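Local coordinates for protein TRAP-type C4-dicarboxylate:H+ symport system substrate-binding component DctP (Shewanella oneidensis, PDB 4MX6) that probably captures C4-dicarboxylates such as succinate in the periplasm and delivers them to a TRAP-type proton symporter, at residues S101-E106 against M181-L186; F121-V127 against G242-Y246; L151-H155 against I274-N278. All blocks are in the same frame, centred on the assembly; numbering follows the deposited sequence. Where two conformers were deposited one is given.

Interaction 1. Residues S101-E106 against M181-L186; sequences SLSKFE and MASDVL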
ATOM      1  N   SER A 101      -2.628   0.303   3.259  1.00  5.46           N
ATOM      2  CA  SER A 101      -1.919   1.213   2.385  1.00  5.49           C
ATOM      3  C   SER A 101      -1.902   2.616   2.987  1.00  5.29           C
ATOM      4  O   SER A 101      -2.902   3.089   3.530  1.00  5.88           O
ATOM      5  CB  SER A 101      -2.644   1.279   1.049  1.00  6.87           C
ATOM      6  OG  SER A 101      -2.102   2.318   0.257  1.00  7.60           O
ATOM      7  N   LEU A 102      -0.780   3.307   2.789  1.00  5.75           N
ATOM      8  CA  LEU A 102      -0.622   4.694   3.196  1.00  5.81           C
ATOM      9  C   LEU A 102      -1.684   5.596   2.559  1.00  6.61           C
ATOM     10  O   LEU A 102      -1.909   6.693   3.059  1.00  7.50           O
ATOM     11  CB  LEU A 102       0.802   5.177   2.873  1.00  6.43           C
ATOM     12  CG  LEU A 102       1.885   4.440   3.673  1.00  6.67           C
ATOM     13  CD1 LEU A 102       3.250   4.617   3.066  1.00  6.81           C
ATOM     14  CD2 LEU A 102       1.902   4.902   5.123  1.00  7.80           C
ATOM     15  N   SER A 103      -2.294   5.145   1.456  1.00  6.67           N
ATOM     16  CA  SER A 103      -3.331   5.879   0.749  1.00  7.16           C
ATOM     17  C   SER A 103      -4.672   5.914   1.470  1.00  7.42           C
ATOM     18  O   SER A 103      -5.567   6.646   1.058  1.00  9.52           O
ATOM     19  CB  SER A 103      -3.598   5.222  -0.609  1.00  8.00           C
ATOM     20  OG  SER A 103      -2.402   4.916  -1.296  1.00  8.71           O
ATOM     21  N   LYS A 104      -4.835   5.117   2.522  1.00  6.63           N
ATOM     22  CA  LYS A 104      -6.168   4.835   3.061  1.00  7.22           C
ATOM     23  C   LYS A 104      -6.441   5.485   4.417  1.00  7.63           C
ATOM     24  O   LYS A 104      -7.304   5.038   5.167  1.00  9.03           O
ATOM     25  CB  LYS A 104      -6.397   3.307   3.118  1.00  7.23           C
ATOM     26  CG  LYS A 104      -6.472   2.669   1.719  1.00  6.83           C
ATOM     27  CD  LYS A 104      -6.547   1.158   1.747  1.00  7.30           C
ATOM     28  CE  LYS A 104      -6.523   0.590   0.330  1.00  6.83           C
ATOM     29  NZ  LYS A 104      -6.375  -0.889   0.308  1.00  6.96           N
ATOM     30  N   PHE A 105      -5.708   6.553   4.724  1.00  8.13           N
ATOM     31  CA  PHE A 105      -5.779   7.188   6.038  1.00  8.78           C
ATOM     32  C   PHE A 105      -6.434   8.573   6.058  1.00  9.62           C
ATOM     33  O   PHE A 105      -6.414   9.235   7.097  1.00 10.28           O
ATOM     34  CB  PHE A 105      -4.373   7.273   6.633  1.00  8.41           C
ATOM     35  CG  PHE A 105      -3.827   5.943   7.097  1.00  7.75           C
ATOM     36  CD1 PHE A 105      -4.230   5.400   8.303  1.00  8.62           C
ATOM     37  CD2 PHE A 105      -2.894   5.246   6.347  1.00  7.88           C
ATOM     38  CE1 PHE A 105      -3.717   4.188   8.754  1.00  8.72           C
ATOM     39  CE2 PHE A 105      -2.386   4.032   6.797  1.00  7.48           C
ATOM     40  CZ  PHE A 105      -2.788   3.519   8.008  1.00  8.55           C
ATOM     41  N   GLU A 106      -7.026   9.010   4.949  1.00 10.87           N
ATOM     42  CA  GLU A 106      -7.519  10.386   4.836  1.00 12.53           C
ATOM     43  C   GLU A 106      -8.586  10.777   5.857  1.00 14.06           C
ATOM     44  O   GLU A 106      -8.763  11.961   6.139  1.00 15.37           O
ATOM     45  CB  GLU A 106      -8.024  10.687   3.416  1.00 14.01           C
ATOM     46  CG  GLU A 106      -6.879  10.768   2.415  1.00 15.70           C
ATOM     47  CD  GLU A 106      -7.310  10.997   0.963  1.00 17.23           C
ATOM     48  OE1 GLU A 106      -8.526  10.947   0.680  1.00 17.29           O
ATOM     49  OE2 GLU A 106      -6.414  11.212   0.093  1.00 18.57           O
ATOM     50  N   MET A 181      -7.636   2.919  -4.909  1.00  6.62           N
ATOM     51  CA  MET A 181      -7.781   2.938  -3.462  1.00  7.14           C
ATOM     52  C   MET A 181      -8.497   4.229  -3.068  1.00  7.47           C
ATOM     53  O   MET A 181      -8.489   5.208  -3.817  1.00  7.51           O
ATOM     54  CB  MET A 181      -6.405   2.860  -2.797  1.00  6.75           C
ATOM     55  CG  MET A 181      -5.676   1.548  -3.076  1.00  6.72           C
ATOM     56  SD  MET A 181      -4.055   1.399  -2.300  1.00  6.82           S
ATOM     57  CE  MET A 181      -3.023   2.375  -3.397  1.00  7.04           C
ATOM     58  N   ALA A 182      -9.086   4.253  -1.878  1.00  8.22           N
ATOM     59  CA  ALA A 182      -9.918   5.386  -1.479  1.00  9.19           C
ATOM     60  C   ALA A 182      -9.084   6.599  -1.057  1.00  9.53           C
ATOM     61  O   ALA A 182      -8.930   6.888   0.124  1.00 12.51           O
ATOM     62  CB  ALA A 182     -10.881   4.978  -0.389  1.00 11.85           C
ATOM     63  N   SER A 183      -8.563   7.299  -2.056  1.00  7.85           N
ATOM     64  CA  SER A 183      -7.658   8.428  -1.897  1.00  7.64           C
ATOM     65  C   SER A 183      -8.022   9.534  -2.867  1.00  8.18           C
ATOM     66  O   SER A 183      -8.112   9.309  -4.071  1.00  8.32           O
ATOM     67  CB  SER A 183      -6.234   7.981  -2.200  1.00  7.92           C
ATOM     68  OG  SER A 183      -5.405   9.101  -2.460  1.00  8.26           O
ATOM     69  N   ASP A 184      -8.203  10.741  -2.349  1.00  8.80           N
ATOM     70  CA  ASP A 184      -8.405  11.907  -3.207  1.00  9.62           C
ATOM     71  C   ASP A 184      -7.195  12.182  -4.116  1.00  8.76           C
ATOM     72  O   ASP A 184      -7.348  12.702  -5.225  1.00  8.85           O
ATOM     73  CB  ASP A 184      -8.662  13.166  -2.370  1.00 11.67           C
ATOM     74  CG  ASP A 184     -10.004  13.160  -1.666  1.00 15.12           C
ATOM     75  OD1 ASP A 184     -10.923  12.452  -2.114  1.00 15.44           O
ATOM     76  OD2 ASP A 184     -10.144  13.925  -0.680  1.00 17.73           O
ATOM     77  N   VAL A 185      -5.988  11.888  -3.635  1.00  7.78           N
ATOM     78  CA  VAL A 185      -4.807  12.124  -4.458  1.00  8.22           C
ATOM     79  C   VAL A 185      -4.827  11.170  -5.660  1.00  7.18           C
ATOM     80  O   VAL A 185      -4.539  11.587  -6.789  1.00  7.95           O
ATOM     81  CB  VAL A 185      -3.491  11.948  -3.658  1.00  8.63           C
ATOM     82  CG1 VAL A 185      -2.293  12.077  -4.583  1.00  9.11           C
ATOM     83  CG2 VAL A 185      -3.392  12.972  -2.529  1.00  9.85           C
ATOM     84  N   LEU A 186      -5.164   9.898  -5.429  1.00  7.10           N
ATOM     85  CA  LEU A 186      -5.172   8.937  -6.529  1.00  7.07           C
ATOM     86  C   LEU A 186      -6.296   9.243  -7.519  1.00  7.25           C
ATOM     87  O   LEU A 186      -6.127   9.079  -8.723  1.00  7.62           O
ATOM     88  CB  LEU A 186      -5.232   7.501  -6.003  1.00  6.82           C
ATOM     89  CG  LEU A 186      -4.056   7.168  -5.083  1.00  7.69           C
ATOM     90  CD1 LEU A 186      -4.190   5.747  -4.586  1.00  8.73           C
ATOM     91  CD2 LEU A 186      -2.714   7.370  -5.781  1.00  7.91           C
TER
HETATM   92  O   HOH W   1      -7.761   7.693   2.493  1.00 14.18           O
HETATM   93  O   HOH W   2     -10.801   9.355  -0.033  1.00 31.99           O

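Interaction 2. Residues F121-V127 against G242-Y246; sequences FNDMDAV and GVLDY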
ATOM      1  N   PHE A 121       8.607   9.534  -5.791  1.00  8.48           N
ATOM      2  CA  PHE A 121       9.758   8.699  -5.487  1.00  8.72           C
ATOM      3  C   PHE A 121      10.201   7.925  -6.719  1.00  8.95           C
ATOM      4  O   PHE A 121       9.384   7.322  -7.421  1.00  9.78           O
ATOM      5  CB  PHE A 121       9.405   7.703  -4.384  1.00  8.70           C
ATOM      6  CG  PHE A 121       8.943   8.357  -3.121  1.00  9.29           C
ATOM      7  CD1 PHE A 121       9.836   9.011  -2.287  1.00 10.61           C
ATOM      8  CD2 PHE A 121       7.610   8.325  -2.756  1.00 10.31           C
ATOM      9  CE1 PHE A 121       9.404   9.620  -1.112  1.00 11.43           C
ATOM     10  CE2 PHE A 121       7.186   8.937  -1.578  1.00 11.84           C
ATOM     11  CZ  PHE A 121       8.093   9.590  -0.774  1.00 12.03           C
ATOM     12  N   ASN A 122      11.498   7.941  -6.993  1.00 10.23           N
ATOM     13  CA  ASN A 122      12.017   7.241  -8.162  1.00 11.61           C
ATOM     14  C   ASN A 122      11.865   5.732  -8.014  1.00 11.42           C
ATOM     15  O   ASN A 122      11.568   5.009  -8.983  1.00 12.64           O
ATOM     16  CB  ASN A 122      13.504   7.538  -8.367  1.00 13.92           C
ATOM     17  CG  ASN A 122      13.773   8.964  -8.807  1.00 16.32           C
ATOM     18  OD1 ASN A 122      12.865   9.677  -9.228  1.00 16.86           O
ATOM     19  ND2 ASN A 122      15.035   9.382  -8.723  1.00 18.09           N
ATOM     20  N   ASP A 123      12.087   5.259  -6.796  1.00 10.66           N
ATOM     21  CA  ASP A 123      12.170   3.834  -6.538  1.00 10.85           C
ATOM     22  C   ASP A 123      12.037   3.584  -5.036  1.00  9.29           C
ATOM     23  O   ASP A 123      11.900   4.529  -4.249  1.00  8.95           O
ATOM     24  CB  ASP A 123      13.477   3.248  -7.093  1.00 13.36           C
ATOM     25  CG  ASP A 123      14.699   3.947  -6.568  1.00 15.19           C
ATOM     26  OD1 ASP A 123      14.690   4.403  -5.407  1.00 15.42           O
ATOM     27  OD2 ASP A 123      15.691   4.041  -7.336  1.00 17.86           O
ATOM     28  N   MET A 124      12.092   2.315  -4.651  0.60  8.61           N
ATOM     29  CA  MET A 124      11.854   1.924  -3.266  0.60  7.86           C
ATOM     30  C   MET A 124      12.970   2.353  -2.321  0.60  8.54           C
ATOM     31  O   MET A 124      12.749   2.504  -1.126  0.60  9.07           O
ATOM     32  CB  MET A 124      11.629   0.422  -3.171  0.60  7.44           C
ATOM     33  CG  MET A 124      10.364  -0.027  -3.870  0.60  7.35           C
ATOM     34  SD  MET A 124       8.912   0.757  -3.197  0.60  7.63           S
ATOM     35  CE  MET A 124       8.849  -0.052  -1.623  0.60  7.98           C
ATOM     36  N   ASP A 125      14.174   2.523  -2.840  1.00  9.80           N
ATOM     37  CA  ASP A 125      15.265   3.056  -2.035  1.00 11.52           C
ATOM     38  C   ASP A 125      14.938   4.483  -1.567  1.00 10.78           C
ATOM     39  O   ASP A 125      15.195   4.845  -0.407  1.00 10.26           O
ATOM     40  CB  ASP A 125      16.588   3.028  -2.807  1.00 15.41           C
ATOM     41  CG  ASP A 125      17.147   1.618  -2.986  1.00 20.07           C
ATOM     42  OD1 ASP A 125      16.908   0.749  -2.121  1.00 22.12           O
ATOM     43  OD2 ASP A 125      17.834   1.380  -4.004  1.00 23.13           O
ATOM     44  N   ALA A 126      14.375   5.293  -2.462  1.00  9.83           N
ATOM     45  CA  ALA A 126      14.005   6.664  -2.107  1.00  9.46           C
ATOM     46  C   ALA A 126      12.851   6.666  -1.104  1.00  8.11           C
ATOM     47  O   ALA A 126      12.854   7.436  -0.145  1.00  8.61           O
ATOM     48  CB  ALA A 126      13.636   7.445  -3.355  1.00 10.04           C
ATOM     49  N   VAL A 127      11.872   5.791  -1.327  1.00  7.60           N
ATOM     50  CA  VAL A 127      10.763   5.662  -0.389  1.00  7.57           C
ATOM     51  C   VAL A 127      11.279   5.368   1.012  1.00  7.37           C
ATOM     52  O   VAL A 127      10.889   6.003   1.997  1.00  7.60           O
ATOM     53  CB  VAL A 127       9.811   4.513  -0.828  1.00  8.32           C
ATOM     54  CG1 VAL A 127       8.769   4.263   0.219  1.00  8.86           C
ATOM     55  CG2 VAL A 127       9.164   4.838  -2.166  1.00  8.51           C
ATOM     56  N   GLY A 242       3.962   5.370  -8.808  1.00  6.81           N
ATOM     57  CA  GLY A 242       3.687   5.728  -7.422  1.00  6.65           C
ATOM     58  C   GLY A 242       4.083   4.570  -6.542  1.00  7.07           C
ATOM     59  O   GLY A 242       4.393   3.488  -7.049  1.00  8.20           O
ATOM     60  N   VAL A 243       4.086   4.772  -5.229  1.00  6.62           N
ATOM     61  CA  VAL A 243       4.401   3.694  -4.294  1.00  6.43           C
ATOM     62  C   VAL A 243       3.149   3.169  -3.626  1.00  5.74           C
ATOM     63  O   VAL A 243       2.249   3.930  -3.288  1.00  6.56           O
ATOM     64  CB  VAL A 243       5.447   4.133  -3.221  1.00  7.51           C
ATOM     65  CG1 VAL A 243       4.956   5.260  -2.319  1.00  8.90           C
ATOM     66  CG2 VAL A 243       5.875   2.948  -2.362  1.00  8.04           C
ATOM     67  N   LEU A 244       3.100   1.844  -3.467  1.00  5.54           N
ATOM     68  CA  LEU A 244       2.137   1.179  -2.586  1.00  5.92           C
ATOM     69  C   LEU A 244       2.930   0.615  -1.420  1.00  5.09           C
ATOM     70  O   LEU A 244       3.644  -0.371  -1.563  1.00  5.94           O
ATOM     71  CB  LEU A 244       1.386   0.049  -3.296  1.00  6.94           C
ATOM     72  CG  LEU A 244       0.601  -0.912  -2.334  1.00  9.42           C
ATOM     73  CD1 LEU A 244      -0.510  -0.202  -1.607  1.00 10.01           C
ATOM     74  CD2 LEU A 244       0.034  -2.122  -3.064  1.00 10.19           C
ATOM     75  N   ASP A 245       2.827   1.284  -0.277  1.00  5.25           N
ATOM     76  CA  ASP A 245       3.426   0.844   0.978  1.00  5.16           C
ATOM     77  C   ASP A 245       2.364   0.908   2.068  1.00  4.81           C
ATOM     78  O   ASP A 245       1.271   1.438   1.859  1.00  6.01           O
ATOM     79  CB  ASP A 245       4.629   1.730   1.371  1.00  5.57           C
ATOM     80  CG  ASP A 245       5.979   1.140   1.019  1.00  6.18           C
ATOM     81  OD1 ASP A 245       6.070   0.296   0.111  1.00  6.21           O
ATOM     82  OD2 ASP A 245       6.950   1.537   1.703  1.00  8.10           O
ATOM     83  N   TYR A 246       2.700   0.366   3.233  1.00  5.20           N
ATOM     84  CA  TYR A 246       1.779   0.265   4.352  1.00  4.98           C
ATOM     85  C   TYR A 246       2.297   0.955   5.601  1.00  5.36           C
ATOM     86  O   TYR A 246       3.499   1.030   5.816  1.00  5.94           O
ATOM     87  CB  TYR A 246       1.564  -1.204   4.699  1.00  5.24           C
ATOM     88  CG  TYR A 246       1.248  -2.092   3.524  1.00  5.29           C
ATOM     89  CD1 TYR A 246       0.093  -1.913   2.794  1.00  5.45           C
ATOM     90  CD2 TYR A 246       2.111  -3.112   3.155  1.00  5.46           C
ATOM     91  CE1 TYR A 246      -0.223  -2.745   1.723  1.00  5.53           C
ATOM     92  CE2 TYR A 246       1.796  -3.968   2.113  1.00  5.35           C
ATOM     93  CZ  TYR A 246       0.634  -3.784   1.402  1.00  5.40           C
ATOM     94  OH  TYR A 246       0.311  -4.678   0.401  1.00  5.76           O
TER

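Interaction 3. Residues L151-H155 against I274-N278; sequences LGYLH and IALGN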
ATOM      1  N   LEU A 151       3.298   2.017  14.108  1.00  7.11           N
ATOM      2  CA  LEU A 151       4.357   1.155  14.618  1.00  8.58           C
ATOM      3  C   LEU A 151       5.504   0.928  13.644  1.00  8.22           C
ATOM      4  O   LEU A 151       6.608   0.625  14.071  1.00 10.46           O
ATOM      5  CB  LEU A 151       3.755  -0.181  15.067  1.00 11.15           C
ATOM      6  CG  LEU A 151       2.803  -0.042  16.254  1.00 14.84           C
ATOM      7  CD1 LEU A 151       2.167  -1.375  16.578  1.00 16.67           C
ATOM      8  CD2 LEU A 151       3.553   0.504  17.463  1.00 16.11           C
ATOM      9  N   GLY A 152       5.267   1.090  12.352  1.00  7.04           N
ATOM     10  CA  GLY A 152       6.322   0.941  11.374  1.00  7.12           C
ATOM     11  C   GLY A 152       5.761   1.024   9.966  1.00  6.26           C
ATOM     12  O   GLY A 152       4.548   1.021   9.768  1.00  7.54           O
ATOM     13  N   TYR A 153       6.668   1.113   9.002  1.00  6.40           N
ATOM     14  CA  TYR A 153       6.351   1.069   7.583  1.00  6.57           C
ATOM     15  C   TYR A 153       6.680  -0.326   7.058  1.00  6.20           C
ATOM     16  O   TYR A 153       7.723  -0.898   7.391  1.00  8.60           O
ATOM     17  CB  TYR A 153       7.176   2.088   6.810  1.00  6.54           C
ATOM     18  CG  TYR A 153       6.806   3.531   7.071  1.00  6.22           C
ATOM     19  CD1 TYR A 153       5.659   4.078   6.517  1.00  6.27           C
ATOM     20  CD2 TYR A 153       7.621   4.358   7.836  1.00  6.42           C
ATOM     21  CE1 TYR A 153       5.333   5.404   6.712  1.00  5.87           C
ATOM     22  CE2 TYR A 153       7.288   5.688   8.052  1.00  7.01           C
ATOM     23  CZ  TYR A 153       6.142   6.201   7.490  1.00  7.21           C
ATOM     24  OH  TYR A 153       5.783   7.522   7.655  1.00  8.49           O
ATOM     25  N   LEU A 154       5.822  -0.850   6.191  1.00  5.44           N
ATOM     26  CA  LEU A 154       6.050  -2.127   5.531  1.00  5.60           C
ATOM     27  C   LEU A 154       5.936  -1.890   4.025  1.00  5.61           C
ATOM     28  O   LEU A 154       4.964  -1.297   3.563  1.00  6.01           O
ATOM     29  CB  LEU A 154       5.025  -3.160   6.008  1.00  6.14           C
ATOM     30  CG  LEU A 154       5.026  -4.494   5.275  1.00  7.28           C
ATOM     31  CD1 LEU A 154       6.319  -5.264   5.496  1.00  7.98           C
ATOM     32  CD2 LEU A 154       3.835  -5.335   5.722  1.00  8.80           C
ATOM     33  N   HIS A 155       6.923  -2.359   3.280  1.00  5.70           N
ATOM     34  CA  HIS A 155       6.911  -2.168   1.835  1.00  5.68           C
ATOM     35  C   HIS A 155       6.016  -3.135   1.081  1.00  5.48           C
ATOM     36  O   HIS A 155       5.845  -4.294   1.474  1.00  6.32           O
ATOM     37  CB  HIS A 155       8.326  -2.317   1.274  1.00  6.30           C
ATOM     38  CG  HIS A 155       9.273  -1.300   1.813  1.00  6.85           C
ATOM     39  ND1 HIS A 155      10.581  -1.542   2.170  1.00  9.16           N
ATOM     40  CD2 HIS A 155       9.060   0.012   2.048  1.00  6.23           C
ATOM     41  CE1 HIS A 155      11.121  -0.412   2.609  1.00  7.09           C
ATOM     42  NE2 HIS A 155      10.211   0.539   2.549  1.00  9.81           N
ATOM     43  N   ILE A 274       8.401  -7.051  10.178  1.00  6.50           N
ATOM     44  CA  ILE A 274       8.440  -6.016   9.151  1.00  6.82           C
ATOM     45  C   ILE A 274       9.728  -6.156   8.333  1.00  6.67           C
ATOM     46  O   ILE A 274       9.702  -6.048   7.102  1.00  7.15           O
ATOM     47  CB  ILE A 274       8.314  -4.610   9.772  1.00  7.30           C
ATOM     48  CG1 ILE A 274       6.881  -4.394  10.247  1.00  8.56           C
ATOM     49  CG2 ILE A 274       8.743  -3.544   8.763  1.00  7.56           C
ATOM     50  CD1 ILE A 274       6.651  -3.114  11.033  1.00 10.46           C
ATOM     51  N   ALA A 275      10.860  -6.406   8.990  1.00  7.26           N
ATOM     52  CA  ALA A 275      12.100  -6.593   8.251  1.00  8.20           C
ATOM     53  C   ALA A 275      11.986  -7.762   7.273  1.00  7.88           C
ATOM     54  O   ALA A 275      12.424  -7.679   6.120  1.00  8.60           O
ATOM     55  CB  ALA A 275      13.288  -6.780   9.207  1.00  8.73           C
ATOM     56  N   LEU A 276      11.403  -8.863   7.733  1.00  7.95           N
ATOM     57  CA  LEU A 276      11.211 -10.005   6.861  1.00  8.38           C
ATOM     58  C   LEU A 276      10.251  -9.644   5.723  1.00  7.31           C
ATOM     59  O   LEU A 276      10.506  -9.965   4.559  1.00  7.60           O
ATOM     60  CB  LEU A 276      10.702 -11.216   7.650  1.00  9.97           C
ATOM     61  CG  LEU A 276      10.481 -12.456   6.774  1.00 13.01           C
ATOM     62  CD1 LEU A 276      11.750 -12.855   6.039  1.00 15.24           C
ATOM     63  CD2 LEU A 276       9.992 -13.613   7.582  1.00 14.95           C
ATOM     64  N   GLY A 277       9.143  -8.984   6.047  1.00  6.91           N
ATOM     65  CA  GLY A 277       8.199  -8.583   5.022  1.00  6.71           C
ATOM     66  C   GLY A 277       8.815  -7.699   3.957  1.00  6.16           C
ATOM     67  O   GLY A 277       8.491  -7.832   2.783  1.00  6.58           O
ATOM     68  N   ASN A 278       9.697  -6.792   4.363  1.00  6.63           N
ATOM     69  CA  ASN A 278      10.367  -5.921   3.408  1.00  6.70           C
ATOM     70  C   ASN A 278      11.250  -6.720   2.450  1.00  7.06           C
ATOM     71  O   ASN A 278      11.339  -6.411   1.256  1.00  7.62           O
ATOM     72  CB  ASN A 278      11.199  -4.868   4.136  1.00  7.17           C
ATOM     73  CG  ASN A 278      10.362  -3.770   4.747  1.00  7.35           C
ATOM     74  OD1 ASN A 278       9.177  -3.620   4.456  1.00  7.56           O
ATOM     75  ND2 ASN A 278      11.004  -2.964   5.590  1.00  8.54           N
TER
HETATM   76  O   HOH W   3      10.337  -0.305   7.086  1.00 11.31           O
HETATM   77  O   HOH W   4      11.158  -3.939  -0.107  1.00 15.67           O

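Interaction 1. Residues S101-E106 against M181-L186
Met181 lies against Lys104, Ser101 and Ser103, and its chain can be followed across all three. Met181 CB is 3.9 Å from Lys104 CE, and Met181 CG comes closer, 3.6 Å from Lys104 CE, as the two long side chains cross at about a right angle. Met181 SD then sits 3.3 Å from Ser101 OG. The bend at the last torsion (chi3 -79°) turns the methyl Met181 CE to Ser103 OG, 3.4 Å away. An unbranched thioether suits this course, since it can bend between the small serines while Lys104 runs on, extended, to the bound succinate and a salt bridge with Asp83. Met181 thus packs beside the ligand pocket of this solute-binding fold, and the chain beyond it starts helix 184-191. Ser183 is the N-cap of that helix, its OG taking the N-H of Leu186 and also bonding to Asp116, which holds Ser103 OG as well. Glu106 serves the same helix start from the facing loop: its OE1 accepts Asp184 N at 3.1 Å through the syn lone pair, almost straight at 170°, and OE2 takes a weak share. A water joins the two segments, donating to Ser103 O and Ala182 O and accepting from Glu106 N. Glu106 OE1 also lies 3.7 Å from Asp184 OD2, a like-charge approach probably eased by the helix N terminus and by the salt bridge between Asp184 OD1 and Lys199.

Interaction 2. Residues F121-V127 against G242-Y246
The Asp245 carboxylate, which faces Met124 and Val127, is gripped at both oxygens: OD1 accepts the backbone N-H of Asn156, and OD2 bonds to the side-chain amide of Gln131. Val127 slides past the carboxylate in the opposite direction, bringing Val127 CG1 to 3.6 Å from Asp245 OD2. The setting is a helix start packed on a long strand: helix 124-132 lies against strand 243-251, which pairs antiparallel with strand 148-158. Because side chains alternate along the strand, Val243 and Asp245 point at the helix, whereas Leu244 points away from it and packs on Ser101. The strand leads on to Tyr246, whose OH hydrogen-bonds the bound succinate.

Val243 carries the apolar half of the contact and divides it between its two methyls. Val243 CG2, anti to the backbone N, meets Val127 CG2 tip to tip at 3.8 Å. With chi1 at 63°, Val243 CG1 stands between N and the carbonyl carbon and faces Phe121 CD2, 4.1 Å away. A beta-branched residue suits a strand position that has to meet an aromatic ring with one methyl and a helix with the other. Met124, which has two conformers, in one of them rests SD on Val243 CG2; its detailed fit is therefore doubtful.

Asp123, the N-cap, fixes where the helix begins, its OD1 accepting Ala126 N at 3.1 Å. The first turn of the helix carries Val127 CA to 3.9 Å above one face of the Phe121 ring, offset toward its rim.

Interaction 3. Residues L151-H155 against I274-N278
His155 N donates to Asn278 OD1 at 2.8 Å and 175°, a short and nearly straight bond between the strand backbone and a helix side chain. The donor is tilted from the carbonyl plane of the amide. The imidazole of His155 comes obliquely against the same amide, the two planes 24° apart and His155 ND1 3.4 Å from Asn278 CG. Across the two segments only His155 N bonds OD1; the ring merely packs against the amide. Next to it in the strand, Leu154 sends CD1 to the helix backbone, 3.8 Å from Gly277 C; glycine suits the spot because it has no side chain to hold the methyl off. At the other end Gly152 likewise admits Ile274 CD1 to 4.1 Å from Gly152 CA. Ile274 CG2, placed anti to its own N, presses on Tyr153 O.

Water adds to the first shell: one molecule donates to Tyr153 O and accepts from Asn278 ND2, so both ends of the amide are used.

Farther out, strand 148-158 pairs with strand 243-251, where Leu151 and Gly152 form a classic beta bulge opposite Val248. Helix 260-295 runs nearly parallel to the strand here, their segment axes 24° apart and 7.4 Å at closest. His155 is steadied by Gln131, which bonds to NE2, and Tyr153 OH by the carbonyl of Gly136. Leu154 also touches Tyr246 and Lys51, which bind succinate. Chemically, one side-chain amide answers a strand N-H directly and a strand carbonyl through water, and the helix is thus held by polar bonds as well as by the packing of Leu154 and Ile274.

In the fold
From the N terminus the first halves come in order, 101-106, 121-127 and 151-155, and only then their partners 181-186, 242-246 and 274-278, so every pair of contacts crosses and none nests. Interaction 1 closes a loop with 74 residues between its segments and joins the pocket loop to helix 184-191. Interaction 2 reaches across 114 residues to set helix 124-132 on strand 243-251, and interaction 3, across 118, sets helix 260-295 beside strand 148-158. The two strands pair, which couples interactions 2 and 3 through Tyr246 N and Leu154 O. Interaction 1 joins interaction 2 where Leu102 N meets Asp245 O, probably a hydrogen bond, and touches interaction 3 by packing of Leu102 on Tyr153.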